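Long-range contact in alpha-L-rhamnosidase (Aspergillus terreus, PDB 6GSZ), which probably hydrolyses terminal non-reducing alpha-L-rhamnose residues in alpha-L-rhamnosides: residues I684-V692 and S717-W727. Residues are numbered along the deposited sequence; the frame is centred on the assembly and turned at random. Where two conformers were deposited one is given.
Sequences IIKQNDYKV and SMLRQTEVPSW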
loop_
_atom_site.group_PDB
_atom_site.type_symbol
_atom_site.label_atom_id
_atom_site.label_comp_id
_atom_site.label_asym_id
_atom_site.label_seq_id
_atom_site.Cartn_x
_atom_site.Cartn_y
_atom_site.Cartn_z
ATOM N N ILE A 684 -11.321 25.953 -21.228
ATOM C CA ILE A 684 -12.186 24.743 -21.300
ATOM C C ILE A 684 -12.726 24.407 -19.901
ATOM O O ILE A 684 -13.911 24.076 -19.772
ATOM C CB ILE A 684 -11.417 23.551 -21.916
ATOM C CG1 ILE A 684 -11.299 23.708 -23.434
ATOM C CG2 ILE A 684 -12.061 22.229 -21.525
ATOM C CD1 ILE A 684 -10.049 23.073 -24.022
ATOM N N ILE A 685 -11.862 24.497 -18.882
ATOM C CA ILE A 685 -12.255 24.225 -17.507
ATOM C C ILE A 685 -13.327 25.228 -17.053
ATOM O O ILE A 685 -14.329 24.858 -16.455
ATOM C CB ILE A 685 -11.016 24.211 -16.602
ATOM C CG1 ILE A 685 -10.141 22.992 -16.917
ATOM C CG2 ILE A 685 -11.396 24.310 -15.139
ATOM C CD1 ILE A 685 -8.722 23.072 -16.343
ATOM N N LYS A 686 -13.096 26.511 -17.342
ATOM C CA LYS A 686 -14.026 27.584 -16.948
ATOM C C LYS A 686 -15.392 27.393 -17.628
ATOM O O LYS A 686 -16.446 27.561 -16.974
ATOM C CB LYS A 686 -13.393 28.960 -17.198
ATOM C CG LYS A 686 -14.288 30.149 -16.909
ATOM C CD LYS A 686 -13.631 31.491 -17.218
ATOM C CE LYS A 686 -14.597 32.647 -16.984
ATOM N NZ LYS A 686 -13.932 33.976 -16.994
ATOM N N GLN A 687 -15.385 27.023 -18.911
ATOM C CA GLN A 687 -16.617 26.833 -19.674
ATOM C C GLN A 687 -17.358 25.583 -19.181
ATOM O O GLN A 687 -18.545 25.497 -19.334
ATOM C CB GLN A 687 -16.323 26.807 -21.174
ATOM C CG GLN A 687 -15.813 28.141 -21.712
ATOM C CD GLN A 687 -16.623 29.357 -21.310
ATOM O OE1 GLN A 687 -16.105 30.333 -20.744
ATOM N NE2 GLN A 687 -17.914 29.315 -21.607
ATOM N N ASN A 688 -16.641 24.674 -18.514
ATOM C CA ASN A 688 -17.245 23.499 -17.892
ATOM C C ASN A 688 -17.644 23.752 -16.438
ATOM O O ASN A 688 -17.870 22.800 -15.695
ATOM C CB ASN A 688 -16.249 22.333 -17.947
ATOM C CG ASN A 688 -16.911 20.974 -17.859
ATOM O OD1 ASN A 688 -17.923 20.762 -18.522
ATOM N ND2 ASN A 688 -16.333 20.049 -17.091
ATOM N N ASP A 689 -17.743 25.009 -16.003
ATOM C CA ASP A 689 -18.090 25.386 -14.622
ATOM C C ASP A 689 -17.139 24.719 -13.620
ATOM O O ASP A 689 -17.527 24.373 -12.505
ATOM C CB ASP A 689 -19.560 25.082 -14.327
ATOM C CG ASP A 689 -20.552 25.974 -15.047
ATOM O OD1 ASP A 689 -20.226 27.159 -15.280
ATOM O OD2 ASP A 689 -21.631 25.465 -15.369
ATOM N N TYR A 690 -15.869 24.580 -14.028
ATOM C CA TYR A 690 -14.772 24.074 -13.191
ATOM C C TYR A 690 -14.971 22.610 -12.763
ATOM O O TYR A 690 -14.264 22.135 -11.877
ATOM C CB TYR A 690 -14.522 24.957 -11.965
ATOM C CG TYR A 690 -14.042 26.340 -12.351
ATOM C CD1 TYR A 690 -12.704 26.593 -12.621
ATOM C CD2 TYR A 690 -14.935 27.400 -12.493
ATOM C CE1 TYR A 690 -12.251 27.855 -12.980
ATOM C CE2 TYR A 690 -14.491 28.668 -12.859
ATOM C CZ TYR A 690 -13.144 28.895 -13.088
ATOM O OH TYR A 690 -12.657 30.138 -13.415
ATOM N N LYS A 691 -15.864 21.896 -13.426
ATOM C CA LYS A 691 -16.060 20.469 -13.163
ATOM C C LYS A 691 -14.924 19.687 -13.815
ATOM O O LYS A 691 -14.417 20.016 -14.900
ATOM C CB LYS A 691 -17.402 19.997 -13.711
ATOM C CG LYS A 691 -18.588 20.643 -13.022
ATOM C CD LYS A 691 -19.916 20.374 -13.680
ATOM C CE LYS A 691 -21.059 20.905 -12.842
ATOM N NZ LYS A 691 -21.761 22.017 -13.520
ATOM N N VAL A 692 -14.498 18.636 -13.126
ATOM C CA VAL A 692 -13.383 17.800 -13.588
ATOM C C VAL A 692 -13.801 17.095 -14.868
ATOM O O VAL A 692 -14.950 16.627 -14.991
ATOM C CB VAL A 692 -12.961 16.755 -12.542
ATOM C CG1 VAL A 692 -12.708 17.370 -11.190
ATOM C CG2 VAL A 692 -13.967 15.626 -12.434
ATOM N N SER A 717 -10.388 26.542 -7.998
ATOM C CA SER A 717 -11.818 26.654 -8.326
ATOM C C SER A 717 -12.392 25.266 -8.634
ATOM O O SER A 717 -13.513 24.987 -8.238
ATOM C CB SER A 717 -12.057 27.629 -9.436
ATOM O OG SER A 717 -11.709 28.942 -9.020
ATOM N N MET A 718 -11.617 24.414 -9.339
ATOM C CA MET A 718 -12.044 23.023 -9.544
ATOM C C MET A 718 -12.167 22.294 -8.203
ATOM O O MET A 718 -13.158 21.574 -7.958
ATOM C CB MET A 718 -11.039 22.264 -10.413
ATOM C CG MET A 718 -10.848 22.863 -11.783
ATOM S SD MET A 718 -9.902 21.788 -12.884
ATOM C CE MET A 718 -11.153 20.589 -13.261
ATOM N N LEU A 719 -11.177 22.453 -7.339
ATOM C CA LEU A 719 -11.128 21.721 -6.065
ATOM C C LEU A 719 -12.289 22.099 -5.149
ATOM O O LEU A 719 -12.784 21.237 -4.416
ATOM C CB LEU A 719 -9.781 21.978 -5.390
ATOM C CG LEU A 719 -9.528 21.235 -4.084
ATOM C CD1 LEU A 719 -9.530 19.727 -4.318
ATOM C CD2 LEU A 719 -8.226 21.670 -3.456
ATOM N N ARG A 720 -12.798 23.328 -5.270
ATOM C CA ARG A 720 -13.890 23.800 -4.419
ATOM C C ARG A 720 -15.270 23.436 -4.982
ATOM O O ARG A 720 -16.264 23.638 -4.259
ATOM C CB ARG A 720 -13.773 25.314 -4.223
ATOM C CG ARG A 720 -12.543 25.722 -3.437
ATOM C CD ARG A 720 -12.390 27.221 -3.360
ATOM N NE ARG A 720 -13.578 27.858 -2.808
ATOM C CZ ARG A 720 -13.750 29.168 -2.742
ATOM N NH1 ARG A 720 -13.015 29.966 -3.499
ATOM N NH2 ARG A 720 -14.638 29.665 -1.897
ATOM N N GLN A 721 -15.342 22.900 -6.207
ATOM C CA GLN A 721 -16.665 22.551 -6.790
ATOM C C GLN A 721 -17.295 21.420 -5.970
ATOM O O GLN A 721 -16.598 20.506 -5.574
ATOM C CB GLN A 721 -16.546 22.051 -8.226
ATOM C CG GLN A 721 -16.176 23.120 -9.216
ATOM C CD GLN A 721 -17.076 24.323 -9.098
ATOM O OE1 GLN A 721 -18.301 24.207 -9.232
ATOM N NE2 GLN A 721 -16.463 25.482 -8.862
ATOM N N THR A 722 -18.606 21.517 -5.731
ATOM C CA THR A 722 -19.304 20.497 -4.982
ATOM C C THR A 722 -20.345 19.757 -5.813
ATOM O O THR A 722 -20.941 18.799 -5.277
ATOM C CB THR A 722 -19.953 21.071 -3.724
ATOM O OG1 THR A 722 -20.850 22.107 -4.127
ATOM C CG2 THR A 722 -18.918 21.600 -2.761
ATOM N N GLU A 723 -20.578 20.180 -7.061
ATOM C CA GLU A 723 -21.494 19.483 -7.953
ATOM C C GLU A 723 -20.746 18.419 -8.750
ATOM O O GLU A 723 -19.572 18.501 -8.954
ATOM C CB GLU A 723 -22.226 20.463 -8.884
ATOM C CG GLU A 723 -23.130 21.428 -8.150
ATOM C CD GLU A 723 -24.186 22.052 -9.050
ATOM O OE1 GLU A 723 -23.952 22.146 -10.304
ATOM O OE2 GLU A 723 -25.253 22.432 -8.513
ATOM N N VAL A 724 -21.463 17.371 -9.160
ATOM C CA VAL A 724 -20.866 16.284 -9.912
ATOM C C VAL A 724 -20.547 16.757 -11.326
ATOM O O VAL A 724 -21.338 17.513 -11.918
ATOM C CB VAL A 724 -21.810 15.070 -9.897
ATOM C CG1 VAL A 724 -23.072 15.294 -10.710
ATOM C CG2 VAL A 724 -21.128 13.802 -10.382
ATOM N N PRO A 725 -19.422 16.344 -11.952
ATOM C CA PRO A 725 -18.311 15.609 -11.328
ATOM C C PRO A 725 -17.262 16.523 -10.676
ATOM O O PRO A 725 -16.848 17.542 -11.280
ATOM C CB PRO A 725 -17.716 14.896 -12.556
ATOM C CG PRO A 725 -17.855 15.867 -13.675
ATOM C CD PRO A 725 -19.185 16.543 -13.395
ATOM N N SER A 726 -16.792 16.146 -9.490
ATOM C CA SER A 726 -15.790 16.876 -8.734
ATOM C C SER A 726 -15.378 16.019 -7.535
ATOM O O SER A 726 -16.017 15.003 -7.233
ATOM C CB SER A 726 -16.312 18.219 -8.241
ATOM O OG SER A 726 -17.352 18.010 -7.302
ATOM N N TRP A 727 -14.321 16.401 -6.844
ATOM C CA TRP A 727 -13.928 15.699 -5.614
ATOM C C TRP A 727 -14.901 15.939 -4.452
ATOM O O TRP A 727 -15.318 15.002 -3.773
ATOM C CB TRP A 727 -12.522 16.087 -5.202
ATOM C CG TRP A 727 -11.474 15.644 -6.161
ATOM C CD1 TRP A 727 -10.838 14.443 -6.167
ATOM C CD2 TRP A 727 -10.879 16.409 -7.223
ATOM N NE1 TRP A 727 -9.945 14.375 -7.199
ATOM C CE2 TRP A 727 -9.924 15.583 -7.847
ATOM C CE3 TRP A 727 -11.083 17.695 -7.722
ATOM C CZ2 TRP A 727 -9.174 16.000 -8.944
ATOM C CZ3 TRP A 727 -10.348 18.108 -8.812
ATOM C CH2 TRP A 727 -9.403 17.272 -9.405
HETATM O O HOH W 1 -14.058 19.915 -10.098
HETATM O O HOH W 2 -10.478 30.535 -11.154
#
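Tyr690 lays one ring face over Ser717. Ser717 CB sits 3.6 Å from the ring centroid, 21° off the ring normal, in a CH-pi contact displaced toward CD1 and CE1. A water bridges Tyr690 OH and Ser717 OG. On the backbone side, Tyr690 O receives a CA-H...O contact from Met718 CA, and a second water donates to both Tyr690 O and Met718 O.

The Met718 side chain reaches across to 684-692. Its CG and SD meet Ile685 CG2, with CG 3.7 Å away. The chain then bends at chi3 (76°), which brings CE to Val692 CA. Val692 splits its branches: CG1 lies over the six-membered ring of Trp727, 3.4 Å from CZ3, while CG2 packs on Pro725 CB. The direct hydrogen bond between the segments is Val692 N to Pro725 O, 3.2 Å; the donor stands above the carbonyl plane. Pro725 follows a cis peptide bond. Lys691 extends past Pro725, crossing it at about a right angle, and its NZ reaches Glu723 OE1 and Asp689 OD2 in long salt bridges.

Several bonds position these groups. A Schellman motif ends helix 671-687, with Asp689 at positive phi as C-prime and Tyr690 N bonded to Ile685 O. The type I' turn from Asn688 to Lys691 overlaps this motif, and Asn688 ND2 reaches Lys691 O at 2.9 Å. Gln721 CG lies against Tyr690 CB; the bend at chi2 (-51°) beyond it turns NE2 back to bond to Ser717 O.

The contact joins the last turns of helices 671-687 and 712-719 and the loops that follow them, within the six-hairpin glycosidase region, away from the annotated sites. Helices 656-664 and 699-708 pack on Ile685 and Met718. Ser726 N-caps helix 727-732, whose Trp727 touches helix 437-453.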